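Local coordinates for lipoxygenase (PDB 5EK8), which probably catalyses the insertion of both atoms of molecular oxygen into polyunsaturated fatty acids as a non-heme iron 9R-lipoxygenase, at residues 627-632 / 643-648; 384-389 / 561-566; 449-454 / 655-660. All coordinates share one frame; numbering follows the deposited sequence.

Contact 1: residues 627-632 / 643-648; sequences GLLVKN and TALLNR
Leu629 and Val630 meet Leu645 and Leu646 almost entirely through methyl groups, so the junction itself has no ring or amide with faces to cover. The flat groups stand around it: the side chain of Tyr459 touches Leu629, and the guanidinium of Arg642, one helical turn before Leu646, donates from NE to Leu629 O and from NH2 to Val630 O. Those two bonds satisfy carbonyls of the same two residues whose side chains pack on the helix.

At the centre is Leu645 CD2, which lies 3.9 Å from Leu629 CD1 and 4.0 Å from Val630 CG2, with Leu629 CB also beside it. Leu645 has CG anti to its backbone nitrogen (chi1 179°), and its side chain crosses both partners at about a right angle, with this one methyl set between them. Val630 forks over the helix surface: while CG2 turns to Leu645, CG1 lies 4.0 Å from Leu646 CD2, nearer the solvent.

The contact joins helix 639-647 to the loop that leads into it from helix 608-623, in the C-terminal part of the lipoxygenase fold. Here the chain makes a helix-like turn closed by Asn632 N to Leu628 O at 2.8 Å, and backbone bonds from Gly627 to Thr664 and from Leu629 to Ile662 fasten it to the tail that ends at the iron ligand Ile668. Leu629 is also packed against Ile662 and Leu641, and its side chain is about 11 Å from that of the iron ligand His570. On the helix side, Leu645 rests on Ile462 of helix 451-473 as well as on Ile659.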
ATOM      1  N   GLY A 627       0.362  -1.661  13.929  1.00 51.09           N
ATOM      2  CA  GLY A 627       1.374  -2.377  13.173  1.00 46.54           C
ATOM      3  C   GLY A 627       2.667  -1.593  13.040  1.00 47.34           C
ATOM      4  O   GLY A 627       2.925  -0.964  12.010  1.00 45.47           O
ATOM      5  N   LEU A 628       3.475  -1.628  14.097  1.00 47.46           N
ATOM      6  CA  LEU A 628       4.762  -0.941  14.126  1.00 46.48           C
ATOM      7  C   LEU A 628       5.884  -1.938  14.390  1.00 50.68           C
ATOM      8  O   LEU A 628       5.713  -2.894  15.149  1.00 51.74           O
ATOM      9  CB  LEU A 628       4.770   0.157  15.192  1.00 48.94           C
ATOM     10  CG  LEU A 628       3.637   1.182  15.115  1.00 50.37           C
ATOM     11  CD1 LEU A 628       2.970   1.350  16.474  1.00 43.57           C
ATOM     12  CD2 LEU A 628       4.143   2.517  14.593  1.00 55.06           C
ATOM     13  N   LEU A 629       7.030  -1.710  13.752  1.00 49.60           N
ATOM     14  CA  LEU A 629       8.168  -2.619  13.843  1.00 49.22           C
ATOM     15  C   LEU A 629       8.616  -2.862  15.282  1.00 51.95           C
ATOM     16  O   LEU A 629       8.761  -4.011  15.706  1.00 54.72           O
ATOM     17  CB  LEU A 629       9.346  -2.080  13.025  1.00 50.72           C
ATOM     18  CG  LEU A 629       9.236  -2.160  11.502  1.00 49.72           C
ATOM     19  CD1 LEU A 629      10.477  -1.574  10.866  1.00 51.35           C
ATOM     20  CD2 LEU A 629       9.026  -3.601  11.046  1.00 48.61           C
ATOM     21  N   VAL A 630       8.836  -1.782  16.026  1.00 50.22           N
ATOM     22  CA  VAL A 630       9.304  -1.893  17.405  1.00 52.51           C
ATOM     23  C   VAL A 630       8.252  -2.545  18.293  1.00 52.74           C
ATOM     24  O   VAL A 630       8.541  -3.511  18.994  1.00 56.20           O
ATOM     25  CB  VAL A 630       9.679  -0.518  18.004  1.00 52.82           C
ATOM     26  CG1 VAL A 630      10.147  -0.679  19.446  1.00 48.08           C
ATOM     27  CG2 VAL A 630      10.755   0.152  17.163  1.00 52.21           C
ATOM     28  N   LYS A 631       7.034  -2.014  18.253  1.00 49.88           N
ATOM     29  CA  LYS A 631       5.946  -2.530  19.080  1.00 52.19           C
ATOM     30  C   LYS A 631       5.638  -3.993  18.766  1.00 52.64           C
ATOM     31  O   LYS A 631       5.294  -4.763  19.666  1.00 51.63           O
ATOM     32  CB  LYS A 631       4.687  -1.679  18.898  1.00 56.16           C
ATOM     33  CG  LYS A 631       3.628  -1.897  19.977  1.00 62.16           C
ATOM     34  CD  LYS A 631       2.493  -0.890  19.848  1.00 66.57           C
ATOM     35  CE  LYS A 631       1.536  -0.969  21.024  1.00 71.89           C
ATOM     36  NZ  LYS A 631       0.909  -2.316  21.154  1.00 76.39           N
ATOM     37  N   ASN A 632       5.773  -4.359  17.491  1.00 52.43           N
ATOM     38  CA  ASN A 632       5.558  -5.728  17.015  1.00 49.72           C
ATOM     39  C   ASN A 632       4.283  -6.366  17.556  1.00 47.52           C
ATOM     40  O   ASN A 632       4.303  -7.499  18.029  1.00 50.46           O
ATOM     41  CB  ASN A 632       6.762  -6.608  17.370  1.00 51.70           C
ATOM     42  CG  ASN A 632       6.792  -7.909  16.578  1.00 56.13           C
ATOM     43  OD1 ASN A 632       6.171  -8.024  15.519  1.00 61.60           O
ATOM     44  ND2 ASN A 632       7.516  -8.897  17.094  1.00 53.56           N
ATOM     45  N   THR A 643      16.162  -5.897  16.256  1.00 64.66           N
ATOM     46  CA  THR A 643      17.371  -5.530  16.981  1.00 66.53           C
ATOM     47  C   THR A 643      18.266  -4.643  16.115  1.00 63.32           C
ATOM     48  O   THR A 643      18.985  -3.786  16.631  1.00 65.10           O
ATOM     49  CB  THR A 643      18.149  -6.777  17.465  1.00 67.78           C
ATOM     50  OG1 THR A 643      19.319  -6.364  18.178  1.00 68.68           O
ATOM     51  CG2 THR A 643      18.560  -7.647  16.302  1.00 72.37           C
ATOM     52  N   ALA A 644      18.205  -4.833  14.801  1.00 60.04           N
ATOM     53  CA  ALA A 644      18.970  -3.992  13.888  1.00 57.26           C
ATOM     54  C   ALA A 644      18.459  -2.554  13.935  1.00 56.97           C
ATOM     55  O   ALA A 644      19.242  -1.601  13.905  1.00 55.49           O
ATOM     56  CB  ALA A 644      18.898  -4.538  12.468  1.00 51.46           C
ATOM     57  N   LEU A 645      17.141  -2.405  14.005  1.00 56.76           N
ATOM     58  CA  LEU A 645      16.527  -1.082  14.080  1.00 55.90           C
ATOM     59  C   LEU A 645      16.757  -0.428  15.445  1.00 57.69           C
ATOM     60  O   LEU A 645      17.075   0.760  15.531  1.00 56.15           O
ATOM     61  CB  LEU A 645      15.027  -1.171  13.790  1.00 49.12           C
ATOM     62  CG  LEU A 645      14.244   0.143  13.862  1.00 42.01           C
ATOM     63  CD1 LEU A 645      14.749   1.140  12.822  1.00 36.02           C
ATOM     64  CD2 LEU A 645      12.750  -0.114  13.699  1.00 37.51           C
ATOM     65  N   LEU A 646      16.594  -1.213  16.506  1.00 60.06           N
ATOM     66  CA  LEU A 646      16.762  -0.726  17.871  1.00 64.74           C
ATOM     67  C   LEU A 646      18.186  -0.248  18.100  1.00 73.17           C
ATOM     68  O   LEU A 646      18.405   0.811  18.687  1.00 77.94           O
ATOM     69  CB  LEU A 646      16.406  -1.816  18.884  1.00 59.98           C
ATOM     70  CG  LEU A 646      14.922  -2.154  19.016  1.00 55.92           C
ATOM     71  CD1 LEU A 646      14.707  -3.385  19.887  1.00 53.29           C
ATOM     72  CD2 LEU A 646      14.169  -0.961  19.567  1.00 55.92           C
ATOM     73  N   ASN A 647      19.145  -1.045  17.630  1.00 75.74           N
ATOM     74  CA  ASN A 647      20.562  -0.703  17.696  1.00 80.47           C
ATOM     75  C   ASN A 647      20.817   0.712  17.182  1.00 78.63           C
ATOM     76  O   ASN A 647      21.638   1.447  17.731  1.00 82.38           O
ATOM     77  CB  ASN A 647      21.377  -1.727  16.895  1.00 89.90           C
ATOM     78  CG  ASN A 647      22.871  -1.446  16.904  1.00101.69           C
ATOM     79  OD1 ASN A 647      23.376  -0.669  17.718  1.00108.42           O
ATOM     80  ND2 ASN A 647      23.593  -2.100  15.999  1.00104.39           N
ATOM     81  N   ARG A 648      20.081   1.104  16.149  1.00 77.74           N
ATOM     82  CA  ARG A 648      20.282   2.410  15.540  1.00 81.65           C
ATOM     83  C   ARG A 648      19.147   3.390  15.865  1.00 82.68           C
ATOM     84  O   ARG A 648      18.683   4.126  14.997  1.00 85.13           O
ATOM     85  CB  ARG A 648      20.441   2.258  14.027  1.00 84.54           C
ATOM     86  CG  ARG A 648      21.272   1.045  13.620  1.00 88.88           C
ATOM     87  CD  ARG A 648      22.382   1.418  12.651  1.00 94.28           C
ATOM     88  NE  ARG A 648      23.375   2.297  13.262  1.00100.98           N
ATOM     89  CZ  ARG A 648      24.481   2.712  12.653  1.00105.72           C
ATOM     90  NH1 ARG A 648      24.737   2.326  11.409  1.00104.77           N
ATOM     91  NH2 ARG A 648      25.330   3.511  13.287  1.00108.67           N
TER

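Contact 2: residues 384-389 / 561-566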
ATOM      1  N   ARG A 384       9.619 -16.444   3.137  1.00 49.42           N
ATOM      2  CA  ARG A 384       8.246 -16.203   3.574  1.00 55.46           C
ATOM      3  C   ARG A 384       8.212 -15.491   4.924  1.00 59.88           C
ATOM      4  O   ARG A 384       7.630 -14.410   5.064  1.00 59.14           O
ATOM      5  CB  ARG A 384       7.478 -17.518   3.678  1.00 57.14           C
ATOM      6  CG  ARG A 384       6.174 -17.393   4.447  1.00 59.89           C
ATOM      7  CD  ARG A 384       5.888 -18.655   5.239  1.00 62.15           C
ATOM      8  NE  ARG A 384       4.460 -18.839   5.462  1.00 61.35           N
ATOM      9  CZ  ARG A 384       3.910 -19.984   5.844  1.00 63.55           C
ATOM     10  NH1 ARG A 384       2.597 -20.065   6.014  1.00 66.43           N
ATOM     11  NH2 ARG A 384       4.673 -21.049   6.051  1.00 63.70           N
ATOM     12  N   LEU A 385       8.873 -16.104   5.903  1.00 60.58           N
ATOM     13  CA  LEU A 385       8.966 -15.574   7.259  1.00 56.79           C
ATOM     14  C   LEU A 385       9.503 -14.151   7.278  1.00 55.70           C
ATOM     15  O   LEU A 385       9.260 -13.392   8.217  1.00 61.04           O
ATOM     16  CB  LEU A 385       9.859 -16.475   8.118  1.00 55.33           C
ATOM     17  CG  LEU A 385       9.178 -17.521   9.006  1.00 53.86           C
ATOM     18  CD1 LEU A 385       8.075 -18.253   8.266  1.00 52.78           C
ATOM     19  CD2 LEU A 385      10.205 -18.507   9.532  1.00 56.04           C
ATOM     20  N   MET A 386      10.229 -13.793   6.228  1.00 52.71           N
ATOM     21  CA  MET A 386      10.842 -12.482   6.140  1.00 50.42           C
ATOM     22  C   MET A 386       9.938 -11.470   5.442  1.00 55.93           C
ATOM     23  O   MET A 386       9.937 -10.288   5.795  1.00 61.33           O
ATOM     24  CB  MET A 386      12.177 -12.590   5.416  1.00 47.44           C
ATOM     25  CG  MET A 386      12.752 -11.275   4.952  1.00 48.32           C
ATOM     26  SD  MET A 386      14.356 -11.524   4.186  1.00 79.22           S
ATOM     27  CE  MET A 386      14.745  -9.848   3.729  1.00 44.66           C
ATOM     28  N   LEU A 387       9.144 -11.938   4.479  1.00 53.59           N
ATOM     29  CA  LEU A 387       8.364 -11.030   3.636  1.00 54.02           C
ATOM     30  C   LEU A 387       6.901 -10.855   4.057  1.00 58.45           C
ATOM     31  O   LEU A 387       6.379  -9.740   4.017  1.00 60.77           O
ATOM     32  CB  LEU A 387       8.415 -11.496   2.181  1.00 55.16           C
ATOM     33  CG  LEU A 387       9.693 -11.145   1.420  1.00 54.03           C
ATOM     34  CD1 LEU A 387       9.607 -11.623  -0.022  1.00 50.35           C
ATOM     35  CD2 LEU A 387       9.941  -9.647   1.481  1.00 52.31           C
ATOM     36  N   THR A 388       6.246 -11.944   4.454  1.00 57.08           N
ATOM     37  CA  THR A 388       4.821 -11.901   4.796  1.00 57.36           C
ATOM     38  C   THR A 388       4.381 -10.814   5.804  1.00 56.11           C
ATOM     39  O   THR A 388       3.355 -10.168   5.579  1.00 51.86           O
ATOM     40  CB  THR A 388       4.339 -13.268   5.332  1.00 59.12           C
ATOM     41  OG1 THR A 388       5.358 -13.852   6.149  1.00 63.65           O
ATOM     42  CG2 THR A 388       4.035 -14.209   4.183  1.00 61.51           C
ATOM     43  N   PRO A 389       5.136 -10.597   6.909  1.00 58.97           N
ATOM     44  CA  PRO A 389       4.642  -9.588   7.861  1.00 53.04           C
ATOM     45  C   PRO A 389       4.588  -8.167   7.299  1.00 55.41           C
ATOM     46  O   PRO A 389       3.852  -7.331   7.819  1.00 62.90           O
ATOM     47  CB  PRO A 389       5.653  -9.664   9.010  1.00 52.10           C
ATOM     48  CG  PRO A 389       6.874 -10.236   8.407  1.00 55.75           C
ATOM     49  CD  PRO A 389       6.384 -11.217   7.390  1.00 58.38           C
ATOM     50  N   HIS A 561      13.879  -3.913  -1.345  1.00 47.60           N
ATOM     51  CA  HIS A 561      12.903  -3.035  -1.981  1.00 45.27           C
ATOM     52  C   HIS A 561      11.531  -3.120  -1.300  1.00 46.77           C
ATOM     53  O   HIS A 561      10.975  -2.110  -0.832  1.00 44.50           O
ATOM     54  CB  HIS A 561      12.789  -3.397  -3.465  1.00 35.12           C
ATOM     55  CG  HIS A 561      12.038  -2.396  -4.283  1.00 33.29           C
ATOM     56  ND1 HIS A 561      12.554  -1.159  -4.606  1.00 33.25           N
ATOM     57  CD2 HIS A 561      10.811  -2.449  -4.850  1.00 34.43           C
ATOM     58  CE1 HIS A 561      11.675  -0.493  -5.333  1.00 32.93           C
ATOM     59  NE2 HIS A 561      10.607  -1.256  -5.499  1.00 32.80           N
ATOM     60  N   ILE A 562      11.006  -4.342  -1.246  1.00 45.77           N
ATOM     61  CA  ILE A 562       9.722  -4.628  -0.619  1.00 43.70           C
ATOM     62  C   ILE A 562       9.659  -4.094   0.806  1.00 47.34           C
ATOM     63  O   ILE A 562       8.766  -3.311   1.147  1.00 46.22           O
ATOM     64  CB  ILE A 562       9.435  -6.144  -0.598  1.00 42.38           C
ATOM     65  CG1 ILE A 562       9.273  -6.676  -2.024  1.00 42.30           C
ATOM     66  CG2 ILE A 562       8.193  -6.446   0.236  1.00 42.39           C
ATOM     67  CD1 ILE A 562       9.253  -8.194  -2.109  1.00 40.32           C
ATOM     68  N   ILE A 563      10.621  -4.507   1.626  1.00 47.60           N
ATOM     69  CA  ILE A 563      10.646  -4.099   3.024  1.00 45.26           C
ATOM     70  C   ILE A 563      10.720  -2.585   3.143  1.00 46.33           C
ATOM     71  O   ILE A 563      10.023  -1.988   3.963  1.00 51.00           O
ATOM     72  CB  ILE A 563      11.826  -4.731   3.785  1.00 43.02           C
ATOM     73  CG1 ILE A 563      11.647  -6.247   3.873  1.00 40.09           C
ATOM     74  CG2 ILE A 563      11.929  -4.149   5.184  1.00 38.98           C
ATOM     75  CD1 ILE A 563      12.799  -6.959   4.538  1.00 36.27           C
ATOM     76  N   PHE A 564      11.544  -1.960   2.307  1.00 44.00           N
ATOM     77  CA  PHE A 564      11.703  -0.511   2.364  1.00 42.26           C
ATOM     78  C   PHE A 564      10.395   0.204   2.111  1.00 43.20           C
ATOM     79  O   PHE A 564      10.030   1.120   2.850  1.00 44.43           O
ATOM     80  CB  PHE A 564      12.741  -0.017   1.360  1.00 40.33           C
ATOM     81  CG  PHE A 564      12.973   1.470   1.419  1.00 42.89           C
ATOM     82  CD1 PHE A 564      12.266   2.339   0.596  1.00 46.91           C
ATOM     83  CD2 PHE A 564      13.893   2.001   2.309  1.00 40.07           C
ATOM     84  CE1 PHE A 564      12.480   3.706   0.656  1.00 47.81           C
ATOM     85  CE2 PHE A 564      14.116   3.369   2.371  1.00 43.53           C
ATOM     86  CZ  PHE A 564      13.405   4.222   1.545  1.00 46.75           C
ATOM     87  N   HIS A 565       9.681  -0.206   1.071  1.00 43.29           N
ATOM     88  CA  HIS A 565       8.471   0.526   0.723  1.00 44.78           C
ATOM     89  C   HIS A 565       7.263   0.169   1.582  1.00 46.96           C
ATOM     90  O   HIS A 565       6.359   0.986   1.744  1.00 47.02           O
ATOM     91  CB  HIS A 565       8.159   0.332  -0.756  1.00 39.58           C
ATOM     92  CG  HIS A 565       9.113   1.058  -1.648  1.00 40.12           C
ATOM     93  ND1 HIS A 565      10.323   0.521  -2.036  1.00 42.01           N
ATOM     94  CD2 HIS A 565       9.067   2.302  -2.180  1.00 39.31           C
ATOM     95  CE1 HIS A 565      10.966   1.392  -2.792  1.00 41.44           C
ATOM     96  NE2 HIS A 565      10.226   2.481  -2.894  1.00 41.07           N
ATOM     97  N   THR A 566       7.247  -1.032   2.148  1.00 47.10           N
ATOM     98  CA  THR A 566       6.128  -1.434   2.992  1.00 45.95           C
ATOM     99  C   THR A 566       6.259  -0.887   4.411  1.00 49.33           C
ATOM    100  O   THR A 566       5.272  -0.809   5.144  1.00 52.79           O
ATOM    101  CB  THR A 566       5.993  -2.963   3.064  1.00 41.91           C
ATOM    102  OG1 THR A 566       7.264  -3.537   3.398  1.00 44.93           O
ATOM    103  CG2 THR A 566       5.503  -3.512   1.735  1.00 32.32           C
TER
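Leu387 and Met386 reach across from helix 383-391 to Ile562 and Ile563 of helix 549-574, forming a helix-helix packing in the core of the lipoxygenase fold. The short segments run nearly parallel, their axes crossing at 27° with a closest approach of 10.1 Å. Helix 549-574 carries the iron ligands His570 and Asn574, and this contact lies on an earlier part of it, Ile562 being about 11 Å from His570 between side chains.

The two pairs use different reach. Leu387 crosses Ile562 at about a right angle and brings both methyls to it: CD2 is 3.9 Å from Ile562 CG2, and CD1 is 4.0 Å from Ile562 CD1. Ile562 thus receives the leucine fork with both its branches. Met386, by contrast, arrives end on. With CG anti to the backbone nitrogen (chi1 165°) and the rest of the chain extended, it carries only its terminal CE to Ile563, whose CD1 is 3.6 Å away; these side chains too cross at about a right angle. Tyr466 touches both Met386 and Ile563, so helix 451-473 packs beside this second pair, while Tyr370 of helix 337-377 adjoins Ile562.

All four residues are buried and apolar, and no hydrogen bond spans the helices. Three polar side chains turn back to their own backbones. Thr388 OG1 donates to Arg384 O and Thr566 OG1 to Ile562 O, each hydroxyl lying above the carbonyl plane. The imidazole of His565 does likewise: ND1 donates to His561 O at 3.0 Å, the oxygen lying nearly in the His565 ring plane, and the same ND1 sits over the centre of the His561 ring.

Contact 3: residues 449-454 / 655-660; sequences DHKYAK and LGIDIG
Lys451 and Leu655 bring the two backbones together, their CA atoms 6.4 Å apart, where one helix starts and another has just ended. His450 occupies the N-cap position of helix 451-473 and is the centre of an inverse gamma turn. Across the contact, Gly656 is the C-prime residue of the Schellman motif that terminates helix 649-653; its phi of 76° suits a residue without a side chain, and a CB there would also point at the Lys451 ammonium. Further on, an Asx turn, Gly660 N to Asp658 OD1 at 3.0 Å, leads into a short 3-10 segment.

Leu655 points into the first turn of helix 451-473 and crosses the Lys454 side chain at a slant. Leu655 CD1 is 3.8 Å from Lys454 CB, and Leu655 CD2 is 3.7 Å from Lys454 CE, three carbons further out on a chain that bends at both outer torsions. The Lys454 ammonium leads away from the leucine and forms a long, weak ion pair with Asp448.

Lys451 meets the backbone of the same leucine. Its chain is extended as far as CD and then bent (chi3 -55°), and the carbonyl oxygen of Leu655 points at its middle methylenes, CD at 3.1 Å with CG and CE beside it. Lys451 CG also lies 4.4 Å from Ile657 CD1. Cutting Lys451 back to an alanine removes the chain beyond CB and would probably leave the Leu655 carbonyl oxygen without its methylene cover and Ile657 CD1 without its neighbour CG.

Although Lys451 NZ is 3.5 Å from Leu655 O, the angle is too poor for a hydrogen bond, and the Lys454 ammonium is turned elsewhere. Both lysines act across this surface contact mainly through their hydrocarbon parts, and cohesion comes from van der Waals packing, perhaps with a modest electrostatic pull between the Lys451 ammonium and the carbonyl.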
ATOM      1  N   ASP A 449      19.914  19.723   5.794  1.00 54.43           N
ATOM      2  CA  ASP A 449      18.494  19.821   6.120  1.00 54.14           C
ATOM      3  C   ASP A 449      17.665  18.757   5.403  1.00 52.17           C
ATOM      4  O   ASP A 449      16.467  18.617   5.658  1.00 49.01           O
ATOM      5  CB  ASP A 449      17.959  21.213   5.773  1.00 59.07           C
ATOM      6  CG  ASP A 449      18.318  22.258   6.820  1.00 69.44           C
ATOM      7  OD1 ASP A 449      19.181  21.982   7.680  1.00 74.02           O
ATOM      8  OD2 ASP A 449      17.736  23.363   6.781  1.00 71.44           O
ATOM      9  N   HIS A 450      18.301  18.008   4.508  1.00 55.58           N
ATOM     10  CA  HIS A 450      17.596  16.986   3.743  1.00 56.33           C
ATOM     11  C   HIS A 450      17.347  15.753   4.606  1.00 57.13           C
ATOM     12  O   HIS A 450      17.966  14.702   4.420  1.00 55.42           O
ATOM     13  CB  HIS A 450      18.380  16.613   2.486  1.00 55.44           C
ATOM     14  CG  HIS A 450      17.550  15.943   1.442  1.00 55.61           C
ATOM     15  ND1 HIS A 450      18.070  15.502   0.241  1.00 58.39           N
ATOM     16  CD2 HIS A 450      16.232  15.642   1.409  1.00 56.16           C
ATOM     17  CE1 HIS A 450      17.110  14.953  -0.476  1.00 58.74           C
ATOM     18  NE2 HIS A 450      15.980  15.027   0.208  1.00 56.37           N
ATOM     19  N   LYS A 451      16.430  15.901   5.553  1.00 58.64           N
ATOM     20  CA  LYS A 451      16.169  14.874   6.548  1.00 60.55           C
ATOM     21  C   LYS A 451      15.731  13.541   5.932  1.00 56.30           C
ATOM     22  O   LYS A 451      16.196  12.473   6.350  1.00 59.63           O
ATOM     23  CB  LYS A 451      15.114  15.377   7.535  1.00 63.49           C
ATOM     24  CG  LYS A 451      14.733  14.388   8.615  0.67 67.80           C
ATOM     25  CD  LYS A 451      13.727  15.012   9.562  1.00 71.22           C
ATOM     26  CE  LYS A 451      14.254  16.325  10.129  1.00 73.70           C
ATOM     27  NZ  LYS A 451      13.337  16.893  11.157  0.99 75.39           N
ATOM     28  N   TYR A 452      14.848  13.591   4.939  1.00 47.44           N
ATOM     29  CA  TYR A 452      14.322  12.351   4.385  1.00 49.47           C
ATOM     30  C   TYR A 452      15.417  11.470   3.789  1.00 51.17           C
ATOM     31  O   TYR A 452      15.391  10.255   3.943  1.00 52.75           O
ATOM     32  CB  TYR A 452      13.260  12.597   3.311  1.00 49.16           C
ATOM     33  CG  TYR A 452      12.940  11.285   2.640  1.00 50.27           C
ATOM     34  CD1 TYR A 452      12.212  10.310   3.311  1.00 53.23           C
ATOM     35  CD2 TYR A 452      13.433  10.983   1.372  1.00 48.46           C
ATOM     36  CE1 TYR A 452      11.953   9.089   2.727  1.00 54.70           C
ATOM     37  CE2 TYR A 452      13.178   9.760   0.781  1.00 45.49           C
ATOM     38  CZ  TYR A 452      12.440   8.821   1.465  1.00 48.59           C
ATOM     39  OH  TYR A 452      12.180   7.602   0.895  1.00 50.75           O
ATOM     40  N   ALA A 453      16.365  12.080   3.090  1.00 50.23           N
ATOM     41  CA  ALA A 453      17.426  11.317   2.447  1.00 49.70           C
ATOM     42  C   ALA A 453      18.307  10.623   3.478  1.00 52.46           C
ATOM     43  O   ALA A 453      18.601   9.433   3.356  1.00 55.42           O
ATOM     44  CB  ALA A 453      18.255  12.215   1.562  1.00 49.72           C
ATOM     45  N   LYS A 454      18.722  11.376   4.492  1.00 52.34           N
ATOM     46  CA  LYS A 454      19.504  10.821   5.592  1.00 54.26           C
ATOM     47  C   LYS A 454      18.770   9.634   6.225  1.00 52.51           C
ATOM     48  O   LYS A 454      19.323   8.529   6.350  1.00 52.69           O
ATOM     49  CB  LYS A 454      19.790  11.903   6.641  1.00 55.16           C
ATOM     50  CG  LYS A 454      20.649  13.057   6.126  1.00 59.25           C
ATOM     51  CD  LYS A 454      20.442  14.326   6.947  1.00 65.74           C
ATOM     52  CE  LYS A 454      21.577  14.575   7.930  1.00 70.01           C
ATOM     53  NZ  LYS A 454      22.838  14.965   7.236  1.00 72.52           N
ATOM     54  N   LEU A 655      17.888  12.810  13.857  1.00 64.51           N
ATOM     55  CA  LEU A 655      17.187  13.345  12.700  1.00 60.35           C
ATOM     56  C   LEU A 655      15.738  13.664  13.056  1.00 61.62           C
ATOM     57  O   LEU A 655      14.938  14.005  12.189  1.00 60.14           O
ATOM     58  CB  LEU A 655      17.250  12.353  11.538  1.00 59.29           C
ATOM     59  CG  LEU A 655      18.658  11.917  11.128  1.00 60.34           C
ATOM     60  CD1 LEU A 655      18.608  10.824  10.061  1.00 54.88           C
ATOM     61  CD2 LEU A 655      19.462  13.118  10.646  1.00 62.45           C
ATOM     62  N   GLY A 656      15.406  13.553  14.340  1.00 62.88           N
ATOM     63  CA  GLY A 656      14.073  13.870  14.819  1.00 60.72           C
ATOM     64  C   GLY A 656      13.055  12.793  14.499  1.00 58.27           C
ATOM     65  O   GLY A 656      11.882  13.078  14.254  1.00 52.58           O
ATOM     66  N   ILE A 657      13.510  11.545  14.506  1.00 56.90           N
ATOM     67  CA  ILE A 657      12.652  10.414  14.176  1.00 52.91           C
ATOM     68  C   ILE A 657      12.628   9.358  15.282  1.00 54.06           C
ATOM     69  O   ILE A 657      13.666   8.984  15.831  1.00 54.93           O
ATOM     70  CB  ILE A 657      13.099   9.758  12.853  1.00 49.20           C
ATOM     71  CG1 ILE A 657      12.978  10.765  11.706  1.00 50.57           C
ATOM     72  CG2 ILE A 657      12.278   8.511  12.568  1.00 42.34           C
ATOM     73  CD1 ILE A 657      14.011  10.578  10.612  1.00 50.45           C
ATOM     74  N   ASP A 658      11.427   8.899  15.616  1.00 55.58           N
ATOM     75  CA  ASP A 658      11.257   7.785  16.537  1.00 59.09           C
ATOM     76  C   ASP A 658      11.079   6.487  15.749  1.00 59.90           C
ATOM     77  O   ASP A 658      10.105   6.325  15.013  1.00 61.22           O
ATOM     78  CB  ASP A 658      10.056   8.029  17.460  1.00 65.17           C
ATOM     79  CG  ASP A 658      10.072   7.146  18.699  1.00 75.12           C
ATOM     80  OD1 ASP A 658      10.750   6.095  18.682  1.00 76.61           O
ATOM     81  OD2 ASP A 658       9.402   7.509  19.694  1.00 78.49           O
ATOM     82  N   ILE A 659      12.021   5.564  15.908  1.00 54.73           N
ATOM     83  CA  ILE A 659      11.950   4.272  15.234  1.00 51.20           C
ATOM     84  C   ILE A 659      10.686   3.515  15.620  1.00 52.97           C
ATOM     85  O   ILE A 659      10.260   2.598  14.916  1.00 55.61           O
ATOM     86  CB  ILE A 659      13.177   3.401  15.556  1.00 52.47           C
ATOM     87  CG1 ILE A 659      13.261   3.121  17.058  1.00 52.28           C
ATOM     88  CG2 ILE A 659      14.447   4.093  15.095  1.00 54.22           C
ATOM     89  CD1 ILE A 659      14.409   2.216  17.444  1.00 50.91           C
ATOM     90  N   GLY A 660      10.088   3.909  16.742  1.00 52.45           N
ATOM     91  CA  GLY A 660       8.857   3.303  17.213  1.00 52.78           C
ATOM     92  C   GLY A 660       7.653   3.755  16.409  1.00 55.67           C
ATOM     93  O   GLY A 660       6.569   3.193  16.540  1.00 57.10           O
TER

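Overall arrangement
Helix 451-473 runs past all three contacts: it begins in contact 3, touches contact 1 through Tyr459 and Ile462, and reaches contact 2 with Leu463, Tyr466 and Val467. Contacts 1 and 3, with centres 15 Å apart, touch directly, Val630 CG2 lying 3.7 Å from Gly660 CA; along the chain contact 1 falls between the two segments of contact 3. Contacts 2 and 3 interleave in sequence and meet where Phe564 CZ approaches Tyr452 OH at 3.7 Å. Contacts 1 and 2 do not touch, their nearest atoms being about 6 Å apart. Each has a side chain, Leu629 and Ile562, about 11 Å from that of the iron ligand His570, whereas contact 3 is away from the iron at the surface.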